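Local coordinates for TIR protein (Paracoccus denitrificans PD1222, PDB 3H16) that is a bacterial member of the TIR domain family, with an alpha/beta fold built on a central parallel sheet flanked by helices, at residues K139-D142 against E143-D147; G105-R108 against I109-I112; E37-A40 against H41-A45; H114-K118 against D119-S123. One frame throughout, in Å; residues are numbered along the deposited sequence.

Interaction 1: residues K139-D142 against E143-D147; sequences KSVD and EIVAD
Carboxylate oxygen OE1 of E143 is gripped twice by S140. Backbone N of S140 donates to it at 2.9 Å, with a nearly straight N-H...O angle of 174°, coming in on the anti side but well out of the carboxylate plane; OG of the same serine donates at 2.9 Å through the anti lone pair of OE1. With chi1 at 56°, S140 OG sits between its own N and carbonyl carbon, and from there it also accepts from E143 N at 3.3 Å. Two donors on one oxygen should fix the rotation of the E143 carboxylate.

Beside this, K139 crosses E143 at about a right angle, its CB lying 3.8 Å from I144 CG1. Its extended chain then runs on to D147, where NZ makes a salt bridge of 2.9 Å to OD2, met on the syn side but 26° out of the carboxylate plane. Both charged ends have further partners across the dimer: K139 NZ bonds to W90 O and D147 OD1 to Q92 N, each of the second subunit. V141 CG1 meets V145 CG2 at 3.9 Å, and V145 continues onto L39, T42 and L43 of helix 32-45. The reciprocal serine and glutamate bonds are those of a capping box, here opening helix 141-153.

Interaction 2: residues G105-R108 against I109-I112; sequences GRSR and ILPI
S107 OG donates to I109 O over 3.2 Å, closing a short link between residues only two apart. The hydroxyl stands above the carbonyl plane, 56° out of it, with a C=O...O angle of 122°, so it does not lie on a lone pair. A chi1 of 56° turns OG in between the serine's own N and carbonyl carbon, and its CB already points toward the strand. L110 fills the neighbouring place: its CD2 branch lies 4.0 Å from S107 O and 4.1 Å from S107 OG. The same methyl approaches the R106 guanidinium at its edge, near the plane, with L110 CD2 4.5 Å from R106 NH1.

Here the loop of 105-108 enters strand 109-113, an inner strand of the parallel sheet of the TIR fold, between strands 74-81 and 134-135. Backbone hydrogen bonds join R108 and L110 with G77, and L110 and I112 with V79, of the neighbouring strand 74-81, while the R108 side chain bends at chi3, bringing NE to R75 O and NH2 to L71 O.

Further out, I109 packs on I67 and L71 of helix 63-73, whereas L110 meets L148 and I151 of helix 141-153. R106 NE donates to S125 O of the second subunit, whose S123 also packs against R106, S107, L110 and P111.

Interaction 3: residues E37-A40 against H41-A45; sequences EALA and HTLRA
The R44 guanidinium comes obliquely to the carbonyl oxygen of A40, with NE 4.0 Å from A40 O. That separation makes it a loose neighbour; the closer approach is by the aliphatic part of the chain, since R44 CG lies 3.2 Å from A40 O. The extended run from CG to NE then carries the guanidinium beyond the A40 carbonyl oxygen. The flat group has a weak hydrogen bond from NH2 to V50 O of the following strand, and its chain packs on Y52, which also touches E37 and A40.

A38 O accepts two donors from T42, four residues on. The amide N comes in almost straight, at 3.1 Å with an N-H...O angle of 175°, and the hydroxyl OG1 donates at 3.0 Å. OG1 stands above the carbonyl plane, 37° out of it, and reaches this place because chi1 of -54° holds it beside the threonine's own N.

On the buried side, L39 and L43 lie side by side and point the same way, their CD1 methyls 3.7 Å apart. Backbone bonds from H41, L43 and R44 to the carbonyls of E37, L39 and A40 continue the helical pattern. Helix 32-45 is the crossover of the beta-alpha-beta unit between strands 21-28 and 50-57. The threonine hydroxyl is satisfied within its own helix. The chemistry implies an amphipathic helix: L39 and L43 are buried against V145 of helix 141-153, whereas E37, H41 and R44 are exposed.

Interaction 4: residues H114-K118 against D119-S123; sequences HKVSK and DEVAS
A capping box of S117 and E120 starts helix 118-124, in the loop that follows strand 109-113. S117 is the N-cap: E120 N donates to S117 OG at 3.0 Å, with a bent angle of 140°. The position of OG is less certain, because it lies too close to a neighbouring carbon in the model. The return bond is weak but fairly straight: S117 N reaches E120 OE1 at 3.4 Å and 167°. E120 has its extended chain laid back toward the N-cap, and its other oxygen, OE2, is hydrogen-bonded to T83 OG1, a partner on helix 83-86.

The residues flanking the box meet as in a hydrophobic staple. V116, just before the N-cap, sets its CG2 3.8 Å from CG2 of V121, and the two side chains cross at about a right angle. V116 CG2 occupies the crowded position between its own N and carbonyl carbon, with CG1 (chi1 -61°) left to approach E120 OE2 at 4.1 Å. The valines are covered further by F86, and V121 also by W113 and M128.

Regular helical bonding follows at once, V121 N donating to S117 O at 2.9 Å and A122 N to K118 O at 2.8 Å. The chemistry implies a cap of mixed strength: the return bond from S117 N to E120 OE1 is weak and the serine hydroxyl's part uncertain, but the bond to T83 probably steadies the E120 carboxylate, and the apolar staple closes the helix start.

In the fold
Interaction 2 is the buried one, at the start of an inner strand; interactions 1 and 3 are partly buried helix segments, and interaction 4 is on the surface. Interactions 1 and 3 lie on two helices that pack against each other, and both reach the strand of interaction 2, I144 CG2 and L39 CD2 each lying 4.0 Å from I112 CD1. Interaction 4 adjoins interaction 2 in sequence alone, the centres about 18 Å apart. Interactions 1 and 4 are both serine-glutamate capping boxes; the bond from serine N to glutamate carboxylate is short in the first and weak in the second. Interaction 3 lies within a helix. Interactions 1 and 2 alone touch the second subunit, where their charged side chains find backbone partners.

Interaction 1: residues K139-D142 against E143-D147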
# COMPACT_ATOMS: atom_id res chain seq x y z
N LYS B 139 -10.84 -5.18 -7.24
CA LYS B 139 -10.59 -6.38 -6.46
C LYS B 139 -11.91 -6.89 -5.92
O LYS B 139 -12.81 -6.10 -5.63
CB LYS B 139 -9.63 -6.09 -5.30
CG LYS B 139 -8.21 -5.84 -5.74
CD LYS B 139 -7.24 -5.92 -4.58
CE LYS B 139 -5.81 -5.81 -5.08
NZ LYS B 139 -4.80 -5.88 -3.98
N SER B 140 -12.04 -8.20 -5.82
CA SER B 140 -13.25 -8.79 -5.28
C SER B 140 -13.20 -8.56 -3.76
O SER B 140 -12.16 -8.16 -3.23
CB SER B 140 -13.30 -10.29 -5.57
OG SER B 140 -12.14 -10.92 -5.06
N VAL B 141 -14.31 -8.80 -3.06
CA VAL B 141 -14.27 -8.61 -1.63
C VAL B 141 -13.27 -9.57 -1.00
O VAL B 141 -12.62 -9.23 -0.00
CB VAL B 141 -15.63 -8.85 -1.00
CG1 VAL B 141 -15.55 -8.64 0.51
CG2 VAL B 141 -16.64 -7.91 -1.63
N ASP B 142 -13.12 -10.76 -1.58
CA ASP B 142 -12.18 -11.74 -1.05
C ASP B 142 -10.75 -11.24 -1.14
O ASP B 142 -9.98 -11.33 -0.18
CB ASP B 142 -12.30 -13.07 -1.79
CG ASP B 142 -13.63 -13.74 -1.55
OD1 ASP B 142 -13.99 -13.92 -0.38
OD2 ASP B 142 -14.32 -14.08 -2.53
N GLU B 143 -10.38 -10.71 -2.30
CA GLU B 143 -9.04 -10.21 -2.49
C GLU B 143 -8.78 -9.09 -1.51
O GLU B 143 -7.73 -9.05 -0.87
CB GLU B 143 -8.84 -9.73 -3.93
CG GLU B 143 -8.76 -10.86 -4.94
CD GLU B 143 -8.86 -10.37 -6.38
OE1 GLU B 143 -9.97 -10.02 -6.83
OE2 GLU B 143 -7.81 -10.33 -7.06
N ILE B 144 -9.76 -8.19 -1.36
CA ILE B 144 -9.61 -7.08 -0.42
C ILE B 144 -9.47 -7.63 1.00
O ILE B 144 -8.66 -7.13 1.79
CB ILE B 144 -10.82 -6.11 -0.47
CG1 ILE B 144 -10.88 -5.41 -1.83
CG2 ILE B 144 -10.70 -5.07 0.63
CD1 ILE B 144 -12.09 -4.50 -2.01
N VAL B 145 -10.26 -8.65 1.33
CA VAL B 145 -10.20 -9.24 2.66
C VAL B 145 -8.83 -9.87 2.90
O VAL B 145 -8.30 -9.81 4.02
CB VAL B 145 -11.32 -10.28 2.85
CG1 VAL B 145 -11.05 -11.10 4.10
CG2 VAL B 145 -12.66 -9.57 2.97
N ALA B 146 -8.24 -10.48 1.87
CA ALA B 146 -6.92 -11.07 2.02
C ALA B 146 -5.92 -9.95 2.36
O ALA B 146 -5.07 -10.12 3.23
CB ALA B 146 -6.49 -11.79 0.76
N ASP B 147 -6.04 -8.80 1.68
CA ASP B 147 -5.17 -7.67 1.95
C ASP B 147 -5.35 -7.16 3.38
O ASP B 147 -4.37 -6.84 4.07
CB ASP B 147 -5.44 -6.52 0.97
CG ASP B 147 -5.08 -6.87 -0.47
OD1 ASP B 147 -4.02 -7.51 -0.67
OD2 ASP B 147 -5.84 -6.50 -1.39

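Interaction 2: residues G105-R108 against I109-I112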
# COMPACT_ATOMS: atom_id res chain seq x y z
N GLY B 105 3.95 5.42 9.25
CA GLY B 105 3.69 6.07 7.98
C GLY B 105 2.37 5.57 7.44
O GLY B 105 1.81 6.12 6.49
N ARG B 106 1.86 4.51 8.06
CA ARG B 106 0.60 3.93 7.66
C ARG B 106 -0.55 4.57 8.42
O ARG B 106 -0.36 5.15 9.49
CB ARG B 106 0.62 2.42 7.90
CG ARG B 106 1.77 1.70 7.21
CD ARG B 106 1.53 0.19 7.08
NE ARG B 106 0.67 -0.15 5.94
CZ ARG B 106 -0.66 -0.06 5.93
NH1 ARG B 106 -1.32 0.37 7.00
NH2 ARG B 106 -1.33 -0.40 4.84
N SER B 107 -1.75 4.48 7.85
CA SER B 107 -2.94 5.05 8.46
C SER B 107 -3.72 3.95 9.15
O SER B 107 -3.64 2.79 8.74
CB SER B 107 -3.81 5.72 7.40
OG SER B 107 -4.15 4.81 6.36
N ARG B 108 -4.47 4.30 10.19
CA ARG B 108 -5.26 3.31 10.89
C ARG B 108 -6.65 3.25 10.29
O ARG B 108 -7.50 2.47 10.72
CB ARG B 108 -5.35 3.63 12.39
CG ARG B 108 -4.06 3.37 13.17
CD ARG B 108 -4.23 3.72 14.63
NE ARG B 108 -5.14 2.81 15.31
CZ ARG B 108 -5.68 3.05 16.50
NH1 ARG B 108 -5.41 4.18 17.14
NH2 ARG B 108 -6.49 2.16 17.07
N ILE B 109 -6.89 4.08 9.29
CA ILE B 109 -8.17 4.10 8.61
C ILE B 109 -7.97 3.76 7.13
O ILE B 109 -7.38 4.53 6.37
CB ILE B 109 -8.87 5.46 8.74
CG1 ILE B 109 -9.19 5.72 10.21
CG2 ILE B 109 -10.16 5.47 7.93
CD1 ILE B 109 -9.92 7.02 10.45
N LEU B 110 -8.46 2.59 6.76
CA LEU B 110 -8.34 2.10 5.40
C LEU B 110 -9.62 2.36 4.65
O LEU B 110 -10.70 1.92 5.06
CB LEU B 110 -8.03 0.61 5.41
CG LEU B 110 -6.80 0.23 6.26
CD1 LEU B 110 -6.57 -1.26 6.19
CD2 LEU B 110 -5.57 0.97 5.75
N PRO B 111 -9.54 3.13 3.56
CA PRO B 111 -10.73 3.44 2.76
C PRO B 111 -10.96 2.39 1.68
O PRO B 111 -10.01 1.79 1.17
CB PRO B 111 -10.40 4.81 2.18
CG PRO B 111 -8.94 4.69 1.91
CD PRO B 111 -8.40 3.99 3.16
N ILE B 112 -12.21 2.18 1.32
CA ILE B 112 -12.55 1.23 0.27
C ILE B 112 -13.54 1.92 -0.66
O ILE B 112 -14.67 2.19 -0.25
CB ILE B 112 -13.22 -0.04 0.83
CG1 ILE B 112 -12.27 -0.76 1.78
CG2 ILE B 112 -13.62 -0.96 -0.31
CD1 ILE B 112 -12.84 -2.08 2.31

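Interaction 3: residues E37-A40 against H41-A45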
# COMPACT_ATOMS: atom_id res chain seq x y z
N GLU B 37 -22.39 -5.74 5.42
CA GLU B 37 -22.69 -7.02 6.03
C GLU B 37 -21.91 -8.12 5.32
O GLU B 37 -21.25 -8.93 5.97
CB GLU B 37 -24.19 -7.30 5.96
CG GLU B 37 -24.81 -7.61 7.31
CD GLU B 37 -26.33 -7.62 7.28
OE1 GLU B 37 -26.90 -8.46 6.54
OE2 GLU B 37 -26.94 -6.79 7.98
N ALA B 38 -21.99 -8.13 4.00
CA ALA B 38 -21.26 -9.12 3.21
C ALA B 38 -19.79 -9.07 3.58
O ALA B 38 -19.16 -10.10 3.84
CB ALA B 38 -21.43 -8.83 1.73
N LEU B 39 -19.25 -7.86 3.60
CA LEU B 39 -17.85 -7.64 3.94
C LEU B 39 -17.50 -8.12 5.36
O LEU B 39 -16.46 -8.74 5.58
CB LEU B 39 -17.53 -6.15 3.76
CG LEU B 39 -16.21 -5.57 4.27
CD1 LEU B 39 -15.04 -6.49 3.92
CD2 LEU B 39 -16.01 -4.18 3.66
N ALA B 40 -18.39 -7.84 6.31
CA ALA B 40 -18.18 -8.22 7.71
C ALA B 40 -18.13 -9.74 7.86
O ALA B 40 -17.29 -10.27 8.58
CB ALA B 40 -19.30 -7.66 8.58
N HIS B 41 -19.04 -10.42 7.17
CA HIS B 41 -19.10 -11.88 7.22
C HIS B 41 -17.78 -12.44 6.68
O HIS B 41 -17.10 -13.21 7.37
CB HIS B 41 -20.27 -12.39 6.37
CG HIS B 41 -20.55 -13.85 6.54
ND1 HIS B 41 -21.09 -14.37 7.70
CD2 HIS B 41 -20.36 -14.90 5.71
CE1 HIS B 41 -21.21 -15.68 7.57
NE2 HIS B 41 -20.77 -16.02 6.37
N THR B 42 -17.43 -12.02 5.47
CA THR B 42 -16.20 -12.47 4.82
C THR B 42 -14.96 -12.23 5.66
O THR B 42 -14.08 -13.08 5.73
CB THR B 42 -16.01 -11.77 3.48
OG1 THR B 42 -17.18 -11.97 2.69
CG2 THR B 42 -14.81 -12.34 2.74
N LEU B 43 -14.88 -11.06 6.30
CA LEU B 43 -13.74 -10.74 7.15
C LEU B 43 -13.68 -11.65 8.38
O LEU B 43 -12.61 -12.16 8.73
CB LEU B 43 -13.82 -9.29 7.60
CG LEU B 43 -13.12 -8.21 6.76
CD1 LEU B 43 -13.49 -6.84 7.31
CD2 LEU B 43 -11.62 -8.42 6.82
N ARG B 44 -14.81 -11.86 9.05
CA ARG B 44 -14.84 -12.73 10.23
C ARG B 44 -14.50 -14.17 9.86
O ARG B 44 -13.78 -14.85 10.59
CB ARG B 44 -16.21 -12.68 10.90
CG ARG B 44 -16.55 -11.34 11.49
CD ARG B 44 -17.89 -11.35 12.18
NE ARG B 44 -18.34 -10.00 12.48
CZ ARG B 44 -19.52 -9.70 13.01
NH1 ARG B 44 -20.38 -10.66 13.31
NH2 ARG B 44 -19.85 -8.43 13.23
N ALA B 45 -15.01 -14.62 8.72
CA ALA B 45 -14.74 -15.96 8.23
C ALA B 45 -13.24 -16.12 8.04
O ALA B 45 -12.73 -17.23 8.12
CB ALA B 45 -15.45 -16.20 6.91

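Interaction 4: residues H114-K118 against D119-S123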
# COMPACT_ATOMS: atom_id res chain seq x y z
N HIS B 114 -16.24 2.22 -3.39
CA HIS B 114 -17.30 1.31 -3.78
C HIS B 114 -18.32 1.93 -4.75
O HIS B 114 -19.09 2.83 -4.39
CB HIS B 114 -18.01 0.80 -2.52
CG HIS B 114 -19.01 -0.27 -2.79
ND1 HIS B 114 -18.69 -1.42 -3.49
CD2 HIS B 114 -20.32 -0.38 -2.47
CE1 HIS B 114 -19.77 -2.17 -3.60
NE2 HIS B 114 -20.77 -1.57 -2.99
N LYS B 115 -18.29 1.43 -5.98
CA LYS B 115 -19.19 1.89 -7.03
C LYS B 115 -19.15 3.40 -7.24
O LYS B 115 -20.16 4.03 -7.57
CB LYS B 115 -20.61 1.40 -6.74
CG LYS B 115 -20.72 -0.13 -6.75
CD LYS B 115 -22.06 -0.64 -6.22
CE LYS B 115 -23.22 -0.33 -7.17
NZ LYS B 115 -23.04 -0.98 -8.50
N VAL B 116 -17.98 3.99 -7.05
CA VAL B 116 -17.79 5.43 -7.24
C VAL B 116 -16.73 5.73 -8.30
O VAL B 116 -15.79 4.96 -8.50
CB VAL B 116 -17.37 6.12 -5.93
CG1 VAL B 116 -18.44 5.94 -4.87
CG2 VAL B 116 -16.02 5.58 -5.46
N SER B 117 -16.89 6.87 -8.97
CA SER B 117 -15.92 7.30 -9.97
C SER B 117 -14.92 8.22 -9.26
O SER B 117 -15.24 8.82 -8.24
CB SER B 117 -16.61 8.08 -11.09
OG SER B 117 -17.08 9.34 -10.63
N LYS B 118 -13.72 8.30 -9.82
CA LYS B 118 -12.66 9.14 -9.27
C LYS B 118 -13.08 10.62 -9.26
O LYS B 118 -12.84 11.34 -8.28
CB LYS B 118 -11.39 8.96 -10.11
CG LYS B 118 -10.12 9.53 -9.51
CD LYS B 118 -8.93 9.16 -10.38
CE LYS B 118 -7.62 9.62 -9.78
NZ LYS B 118 -6.48 9.30 -10.68
N ASP B 119 -13.71 11.07 -10.34
CA ASP B 119 -14.16 12.45 -10.43
C ASP B 119 -15.17 12.68 -9.32
O ASP B 119 -15.21 13.75 -8.72
CB ASP B 119 -14.82 12.74 -11.79
CG ASP B 119 -13.79 12.91 -12.91
OD1 ASP B 119 -14.01 12.36 -14.02
OD2 ASP B 119 -12.78 13.61 -12.68
N GLU B 120 -15.97 11.65 -9.07
CA GLU B 120 -16.99 11.70 -8.03
C GLU B 120 -16.29 11.87 -6.68
O GLU B 120 -16.70 12.68 -5.84
CB GLU B 120 -17.79 10.41 -8.04
CG GLU B 120 -19.22 10.55 -7.64
CD GLU B 120 -19.94 9.22 -7.66
OE1 GLU B 120 -19.86 8.51 -8.69
OE2 GLU B 120 -20.60 8.89 -6.65
N VAL B 121 -15.22 11.10 -6.48
CA VAL B 121 -14.46 11.17 -5.24
C VAL B 121 -13.87 12.58 -5.10
O VAL B 121 -14.10 13.25 -4.10
CB VAL B 121 -13.34 10.09 -5.24
CG1 VAL B 121 -12.51 10.17 -3.97
CG2 VAL B 121 -13.98 8.73 -5.34
N ALA B 122 -13.15 13.04 -6.12
CA ALA B 122 -12.58 14.38 -6.08
C ALA B 122 -13.61 15.44 -5.70
O ALA B 122 -13.30 16.37 -4.97
CB ALA B 122 -11.95 14.74 -7.43
N SER B 123 -14.84 15.30 -6.21
CA SER B 123 -15.91 16.25 -5.91
C SER B 123 -16.20 16.30 -4.42
O SER B 123 -16.48 17.36 -3.85
CB SER B 123 -17.19 15.88 -6.65
OG SER B 123 -17.13 16.29 -8.00